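Side-chain contacts in ABC transporter substrate binding protein (Ribose) (Agrobacterium vitis S4, PDB 4WT7), which binds the sugar alcohol D-allitol between its two lobes and probably serves as the carbohydrate-binding component of an ABC transporter: residues A[162-165]-A[166-169]; A[96-99]-A[100-103]; A[169-172]-A[173-177]. All blocks are in the same frame, centred on the assembly; numbering follows the deposited sequence.

Contact 1 (A[162-165]-A[166-169]). With X9X (D-allitol), chain C.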
loop_
_atom_site.group_PDB
_atom_site.type_symbol
_atom_site.label_atom_id
_atom_site.label_comp_id
_atom_site.label_asym_id
_atom_site.label_seq_id
_atom_site.Cartn_x
_atom_site.Cartn_y
_atom_site.Cartn_z
ATOM N N TYR A 162 10.601 -1.926 -0.584
ATOM C CA TYR A 162 10.738 -3.334 -0.254
ATOM C C TYR A 162 10.788 -3.558 1.266
ATOM O O TYR A 162 10.514 -4.664 1.737
ATOM C CB TYR A 162 11.988 -3.952 -0.917
ATOM C CG TYR A 162 11.939 -5.462 -0.861
ATOM C CD1 TYR A 162 11.004 -6.172 -1.619
ATOM C CD2 TYR A 162 12.788 -6.177 -0.040
ATOM C CE1 TYR A 162 10.919 -7.533 -1.551
ATOM C CE2 TYR A 162 12.714 -7.549 0.028
ATOM C CZ TYR A 162 11.767 -8.226 -0.719
ATOM O OH TYR A 162 11.687 -9.592 -0.646
ATOM N N GLY A 163 11.103 -2.511 2.019
ATOM C CA GLY A 163 11.141 -2.591 3.476
ATOM C C GLY A 163 9.755 -2.489 4.117
ATOM O O GLY A 163 9.612 -2.528 5.349
ATOM N N VAL A 164 8.731 -2.354 3.295
ATOM C CA VAL A 164 7.360 -2.149 3.781
ATOM C C VAL A 164 6.607 -3.414 3.502
ATOM O O VAL A 164 6.545 -3.851 2.358
ATOM C CB VAL A 164 6.661 -0.977 3.063
ATOM C CG1 VAL A 164 5.224 -0.800 3.563
ATOM C CG2 VAL A 164 7.480 0.299 3.253
ATOM N N THR A 165 6.064 -4.029 4.550
ATOM C CA THR A 165 5.494 -5.372 4.400
ATOM C C THR A 165 4.640 -5.634 3.162
ATOM O O THR A 165 4.940 -6.563 2.442
ATOM C CB THR A 165 4.722 -5.808 5.650
ATOM O OG1 THR A 165 5.529 -5.531 6.797
ATOM C CG2 THR A 165 4.423 -7.284 5.599
ATOM N N PRO A 166 3.560 -4.864 2.918
ATOM C CA PRO A 166 2.720 -5.228 1.764
ATOM C C PRO A 166 3.413 -5.090 0.409
ATOM O O PRO A 166 3.162 -5.889 -0.490
ATOM C CB PRO A 166 1.538 -4.250 1.840
ATOM C CG PRO A 166 1.972 -3.171 2.744
ATOM C CD PRO A 166 2.938 -3.806 3.724
ATOM N N CYS A 167 4.306 -4.120 0.275
ATOM C CA CYS A 167 5.079 -3.990 -0.958
ATOM C C CYS A 167 6.086 -5.131 -1.165
ATOM O O CYS A 167 6.285 -5.591 -2.303
ATOM C CB CYS A 167 5.815 -2.657 -0.986
ATOM S SG CYS A 167 4.771 -1.263 -0.561
ATOM N N ALA A 168 6.747 -5.559 -0.085
ATOM C CA ALA A 168 7.668 -6.684 -0.178
ATOM C C ALA A 168 6.903 -7.893 -0.681
ATOM O O ALA A 168 7.352 -8.630 -1.550
ATOM C CB ALA A 168 8.274 -6.997 1.185
ATOM N N ILE A 169 5.730 -8.119 -0.112
ATOM C CA ILE A 169 4.972 -9.312 -0.509
ATOM C C ILE A 169 4.564 -9.204 -1.978
ATOM O O ILE A 169 4.622 -10.192 -2.732
ATOM C CB ILE A 169 3.741 -9.532 0.414
ATOM C CG1 ILE A 169 4.199 -9.725 1.876
ATOM C CG2 ILE A 169 2.862 -10.712 -0.058
ATOM C CD1 ILE A 169 2.962 -9.698 2.878
HETATM O OAA X9X C . 4.459 2.189 1.334
HETATM C CAG X9X C . 3.940 2.733 0.174
HETATM C CAI X9X C . 2.567 2.328 -0.250
HETATM O OAC X9X C . 2.530 1.003 -0.724
HETATM C CAK X9X C . 1.556 2.627 0.819
HETATM O OAE X9X C . 1.737 3.954 1.136
HETATM C CAL X9X C . 0.124 2.504 0.296
HETATM O OAF X9X C . -0.081 3.311 -0.812
HETATM C CAJ X9X C . -0.405 1.104 0.062
HETATM O OAD X9X C . -0.023 0.553 -1.151
HETATM C CAH X9X C . -0.161 0.113 1.182
HETATM O OAB X9X C . -1.128 -0.908 1.306
#
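The first turn of helix 165-178 closes on Val164: Ala168 N donates to Val164 O at 3.0 Å, and one residue on, Ile169 N donates to Thr165 O at 3.1 Å with an N-H...O angle of 162°. Val164 is the N-cap residue, and Pro166 enters the first turn, where its ring nitrogen needs no acceptor. This is the N-terminal end of a helix that follows strand 153-158 in one lobe of a two-lobed periplasmic binding protein, and it faces the allitol pocket. Tyr162, in the loop ahead of the cap, has its CG anti to the backbone N (chi1 -166°), which swings the ring back alongside the helix. Ala168 CB then sits over one ring face, displaced toward the rim, in a CH-pi contact 4.1 Å from the centroid. The phenol OH reaches on to Asp172 OD1, so the ring is held by its polar end as well as its face. Thr165 and Ile169 lie side by side and point the same way, with CG2 and CD1 meeting at 3.9 Å; the OG1 branch of Thr165 is bound to Gly122 N. On the pocket side, Val164 CG1 packs on Pro166 CD at 3.8 Å, while Val164 also leans on Leu96. Cys167 SG, anti to its own carbonyl carbon (chi1 -48°), turns forward to the ligand. Val164 CB lies 4.1 Å from that sulfur, and Cys167 SG itself approaches allitol OAC to 3.2 Å.

Contact 2 (A[96-99]-A[100-103]). With X9X (D-allitol), chain C.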
loop_
_atom_site.group_PDB
_atom_site.type_symbol
_atom_site.label_atom_id
_atom_site.label_comp_id
_atom_site.label_asym_id
_atom_site.label_seq_id
_atom_site.Cartn_x
_atom_site.Cartn_y
_atom_site.Cartn_z
ATOM N N LEU A 96 1.613 1.779 8.279
ATOM C CA LEU A 96 2.685 1.795 7.297
ATOM C C LEU A 96 4.018 2.147 7.938
ATOM O O LEU A 96 4.165 2.185 9.176
ATOM C CB LEU A 96 2.326 2.714 6.104
ATOM C CG LEU A 96 1.279 2.084 5.171
ATOM C CD1 LEU A 96 0.597 3.075 4.175
ATOM C CD2 LEU A 96 1.905 0.917 4.442
ATOM N N GLY A 97 5.003 2.364 7.092
ATOM C CA GLY A 97 6.341 2.603 7.555
ATOM C C GLY A 97 7.212 1.415 7.215
ATOM O O GLY A 97 6.718 0.281 7.000
ATOM N N THR A 98 8.519 1.679 7.160
ATOM C CA THR A 98 9.497 0.659 6.915
ATOM C C THR A 98 9.700 -0.136 8.199
ATOM O O THR A 98 10.027 0.460 9.225
ATOM C CB THR A 98 10.845 1.290 6.577
ATOM O OG1 THR A 98 10.703 2.104 5.410
ATOM C CG2 THR A 98 11.848 0.219 6.336
ATOM N N LEU A 99 9.550 -1.455 8.111
ATOM C CA LEU A 99 9.523 -2.313 9.277
ATOM C C LEU A 99 10.757 -2.145 10.147
ATOM O O LEU A 99 10.623 -1.977 11.350
ATOM C CB LEU A 99 9.343 -3.774 8.864
ATOM C CG LEU A 99 9.328 -4.742 10.042
ATOM C CD1 LEU A 99 8.146 -4.464 10.978
ATOM C CD2 LEU A 99 9.285 -6.182 9.568
ATOM N N THR A 100 11.956 -2.155 9.555
ATOM C CA THR A 100 13.152 -1.979 10.382
ATOM C C THR A 100 13.207 -0.625 11.079
ATOM O O THR A 100 13.787 -0.533 12.146
ATOM C CB THR A 100 14.480 -2.187 9.605
ATOM O OG1 THR A 100 14.570 -1.253 8.526
ATOM C CG2 THR A 100 14.554 -3.573 9.077
ATOM N N VAL A 101 12.578 0.408 10.525
ATOM C CA VAL A 101 12.594 1.710 11.185
ATOM C C VAL A 101 11.741 1.733 12.439
ATOM O O VAL A 101 12.135 2.268 13.477
ATOM C CB VAL A 101 12.049 2.820 10.275
ATOM C CG1 VAL A 101 11.920 4.141 11.033
ATOM C CG2 VAL A 101 12.958 3.000 9.081
ATOM N N ILE A 102 10.539 1.202 12.320
ATOM C CA ILE A 102 9.601 1.318 13.419
ATOM C C ILE A 102 9.698 0.158 14.427
ATOM O O ILE A 102 9.350 0.323 15.574
ATOM C CB ILE A 102 8.223 1.441 12.913
ATOM C CG1 ILE A 102 7.905 0.353 11.902
ATOM C CG2 ILE A 102 8.093 2.786 12.246
ATOM C CD1 ILE A 102 6.474 0.412 11.376
ATOM N N ASP A 103 10.167 -1.003 14.001
ATOM C CA ASP A 103 10.084 -2.189 14.856
ATOM C C ASP A 103 10.656 -1.982 16.269
ATOM O O ASP A 103 10.077 -2.448 17.257
ATOM C CB ASP A 103 10.733 -3.375 14.167
ATOM C CG ASP A 103 9.845 -4.594 14.141
ATOM O OD1 ASP A 103 8.658 -4.501 14.514
ATOM O OD2 ASP A 103 10.347 -5.654 13.712
HETATM O OAA X9X C . 4.459 2.189 1.334
HETATM C CAG X9X C . 3.940 2.733 0.174
HETATM C CAI X9X C . 2.567 2.328 -0.250
HETATM O OAC X9X C . 2.530 1.003 -0.724
HETATM C CAK X9X C . 1.556 2.627 0.819
HETATM O OAE X9X C . 1.737 3.954 1.136
HETATM C CAL X9X C . 0.124 2.504 0.296
HETATM O OAF X9X C . -0.081 3.311 -0.812
HETATM C CAJ X9X C . -0.405 1.104 0.062
HETATM O OAD X9X C . -0.023 0.553 -1.151
HETATM C CAH X9X C . -0.161 0.113 1.182
HETATM O OAB X9X C . -1.128 -0.908 1.306
#
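Leu99 and Asp103, one turn apart, set their side chains across each other at the start of helix 99-111, which follows strand 91-95 in the parallel sheet of one lobe of the periplasmic binding protein. Leu99 CG is anti to the backbone N (chi1 179°), carrying CD1 against the carboxylate, 3.6 Å from Asp103 CG. The polar end of Asp103 has its partner elsewhere: OD1 is hydrogen-bonded to Ser123 OG. On another side of the turn Thr98 CB packs on Val101 CG2 at 3.7 Å, and Thr98 CG2 passes near Thr100 OG1. Thr98 is the N-cap residue, though its side chain makes no capping bond; its carbonyl starts the helical bonding, accepting from Ile102 N at 3.2 Å and, weakly, from Val101 N. Asp103 N closes the next turn on Leu99 O at 2.9 Å. Ile102 folds its CG1 between the backbone N and carbonyl carbon (chi1 50°), turning the chain back toward the loop until CD1 lies 3.6 Å from Leu96 O; the same side chain packs on Leu77 and Leu81 of helix 74-87. Leu96 points the other way, into the ligand pocket, where its CD1 meets allitol OAE at 3.4 Å.

Contact 3 (A[169-172]-A[173-177]); sequences IRYD and QLVNV. With X9X (D-allitol), chain C.
Arg170 O receives two backbone N-H groups, from Leu174 at 3.1 Å and, weakly, from Gln173, whose main bond runs to Ile169 O at 3.0 Å. Val175 N to Tyr171 O is the straightest of these bonds, with an N-H...O angle of 168°, and Asn176 N closes on Asp172 O. Tyr171 CG is anti to the backbone N (chi1 175°), which lays the ring beside the next turn. Val175 CG2 comes over one face near the rim, a CH-pi contact 3.8 Å from the centroid and closest at CZ and CE2. The ring's OH is bonded to Glu190. These residues belong to helix 165-178, the crossover of a beta-alpha-beta unit between strands 153-158 and 184-186; Tyr171 and Leu174 both rest on Val157 and Trp223 of the sheet. Gln173 CG, beside its own backbone N (chi1 -67°), lies 3.2 Å from Ile169 O; the chain then bends at chi2, and NE2 is bonded to Trp135 O. Arg170 instead extends away from the next turn into the ligand pocket. Asn134 OD1 takes its NE, and Ala225 O shares NH1, which helps fix the rotation of the guanidinium. Allitol OAD lies at the guanidinium edge, in its plane, and takes NH1 at 3.0 Å; NH2 donates to OAB at 3.1 Å.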
loop_
_atom_site.group_PDB
_atom_site.type_symbol
_atom_site.label_atom_id
_atom_site.label_comp_id
_atom_site.label_asym_id
_atom_site.label_seq_id
_atom_site.Cartn_x
_atom_site.Cartn_y
_atom_site.Cartn_z
ATOM N N ILE A 169 5.730 -8.119 -0.112
ATOM C CA ILE A 169 4.972 -9.312 -0.509
ATOM C C ILE A 169 4.564 -9.204 -1.978
ATOM O O ILE A 169 4.622 -10.192 -2.732
ATOM C CB ILE A 169 3.741 -9.532 0.414
ATOM C CG1 ILE A 169 4.199 -9.725 1.876
ATOM C CG2 ILE A 169 2.862 -10.712 -0.058
ATOM C CD1 ILE A 169 2.962 -9.698 2.878
ATOM N N ARG A 170 4.126 -8.019 -2.394
ATOM C CA ARG A 170 3.680 -7.854 -3.768
ATOM C C ARG A 170 4.848 -8.109 -4.715
ATOM O O ARG A 170 4.690 -8.786 -5.726
ATOM C CB ARG A 170 3.093 -6.450 -3.999
ATOM C CG ARG A 170 1.717 -6.230 -3.343
ATOM C CD ARG A 170 1.410 -4.771 -3.092
ATOM N NE ARG A 170 0.409 -4.607 -2.043
ATOM C CZ ARG A 170 0.069 -3.444 -1.485
ATOM N NH1 ARG A 170 0.624 -2.298 -1.870
ATOM N NH2 ARG A 170 -0.798 -3.435 -0.518
ATOM N N TYR A 171 6.034 -7.601 -4.369
ATOM C CA TYR A 171 7.192 -7.800 -5.220
ATOM C C TYR A 171 7.564 -9.279 -5.265
ATOM O O TYR A 171 7.751 -9.849 -6.358
ATOM C CB TYR A 171 8.370 -6.947 -4.757
ATOM C CG TYR A 171 9.609 -7.240 -5.549
ATOM C CD1 TYR A 171 9.756 -6.773 -6.855
ATOM C CD2 TYR A 171 10.612 -8.022 -5.022
ATOM C CE1 TYR A 171 10.900 -7.053 -7.578
ATOM C CE2 TYR A 171 11.768 -8.302 -5.749
ATOM C CZ TYR A 171 11.907 -7.802 -7.025
ATOM O OH TYR A 171 13.053 -8.109 -7.743
ATOM N N ASP A 172 7.642 -9.913 -4.099
ATOM C CA ASP A 172 7.948 -11.340 -4.033
ATOM C C ASP A 172 7.023 -12.174 -4.917
ATOM O O ASP A 172 7.429 -13.140 -5.575
ATOM C CB ASP A 172 7.867 -11.839 -2.577
ATOM C CG ASP A 172 9.043 -11.397 -1.755
ATOM O OD1 ASP A 172 10.012 -10.848 -2.331
ATOM O OD2 ASP A 172 9.027 -11.573 -0.530
ATOM N N GLN A 173 5.755 -11.790 -4.958
ATOM C CA GLN A 173 4.807 -12.545 -5.755
ATOM C C GLN A 173 5.027 -12.337 -7.248
ATOM O O GLN A 173 4.838 -13.264 -8.033
ATOM C CB GLN A 173 3.395 -12.200 -5.344
ATOM C CG GLN A 173 3.079 -12.676 -3.939
ATOM C CD GLN A 173 3.188 -14.204 -3.820
ATOM O OE1 GLN A 173 4.243 -14.765 -3.483
ATOM N NE2 GLN A 173 2.095 -14.873 -4.136
ATOM N N LEU A 174 5.416 -11.128 -7.640
ATOM C CA LEU A 174 5.752 -10.864 -9.023
ATOM C C LEU A 174 6.925 -11.754 -9.386
ATOM O O LEU A 174 6.929 -12.454 -10.405
ATOM C CB LEU A 174 6.145 -9.407 -9.193
ATOM C CG LEU A 174 6.704 -9.069 -10.577
ATOM C CD1 LEU A 174 5.565 -9.091 -11.603
ATOM C CD2 LEU A 174 7.389 -7.732 -10.511
ATOM N N VAL A 175 7.942 -11.731 -8.535
ATOM C CA VAL A 175 9.133 -12.500 -8.837
ATOM C C VAL A 175 8.694 -13.955 -9.005
ATOM O O VAL A 175 9.097 -14.662 -9.940
ATOM C CB VAL A 175 10.188 -12.397 -7.738
ATOM C CG1 VAL A 175 11.208 -13.472 -7.930
ATOM C CG2 VAL A 175 10.815 -11.015 -7.736
ATOM N N ASN A 176 7.837 -14.398 -8.112
ATOM C CA ASN A 176 7.531 -15.801 -8.084
ATOM C C ASN A 176 6.623 -16.258 -9.188
ATOM O O ASN A 176 6.653 -17.425 -9.577
ATOM C CB ASN A 176 6.920 -16.194 -6.776
ATOM C CG ASN A 176 6.957 -17.654 -6.598
ATOM O OD1 ASN A 176 8.041 -18.235 -6.468
ATOM N ND2 ASN A 176 5.794 -18.292 -6.655
ATOM N N VAL A 177 5.757 -15.361 -9.639
ATOM C CA VAL A 177 4.913 -15.687 -10.752
ATOM C C VAL A 177 5.784 -15.782 -12.013
ATOM O O VAL A 177 5.727 -16.784 -12.707
ATOM C CB VAL A 177 3.765 -14.691 -10.896
ATOM C CG1 VAL A 177 3.068 -14.867 -12.215
ATOM C CG2 VAL A 177 2.774 -14.910 -9.750
HETATM O OAA X9X C . 4.459 2.189 1.334
HETATM C CAG X9X C . 3.940 2.733 0.174
HETATM C CAI X9X C . 2.567 2.328 -0.250
HETATM O OAC X9X C . 2.530 1.003 -0.724
HETATM C CAK X9X C . 1.556 2.627 0.819
HETATM O OAE X9X C . 1.737 3.954 1.136
HETATM C CAL X9X C . 0.124 2.504 0.296
HETATM O OAF X9X C . -0.081 3.311 -0.812
HETATM C CAJ X9X C . -0.405 1.104 0.062
HETATM O OAD X9X C . -0.023 0.553 -1.151
HETATM C CAH X9X C . -0.161 0.113 1.182
HETATM O OAB X9X C . -1.128 -0.908 1.306
#

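Contacts 1 and 3 follow one another on helix 165-178 and share Ile169, whereas contact 2 starts helix 99-111, beside the other sheet. All three are partly buried. In contact 1 the buried Val164 and Cys167 face the ligand; in contact 2 Leu96 does so, while Ile102 is buried against helix 74-87; in contact 3 Arg170 and Leu174 are buried and Asn176 is exposed. The two helix starts meet directly, Gly163 O lying 3.0 Å from Leu99 N in a probable hydrogen bond; contact 3 lies about 20 Å from contact 2, centre to centre. Toward allitol, contact 2 offers leucine methyls, contact 1 a sulfur and valine methyls, contact 3 a charged guanidinium.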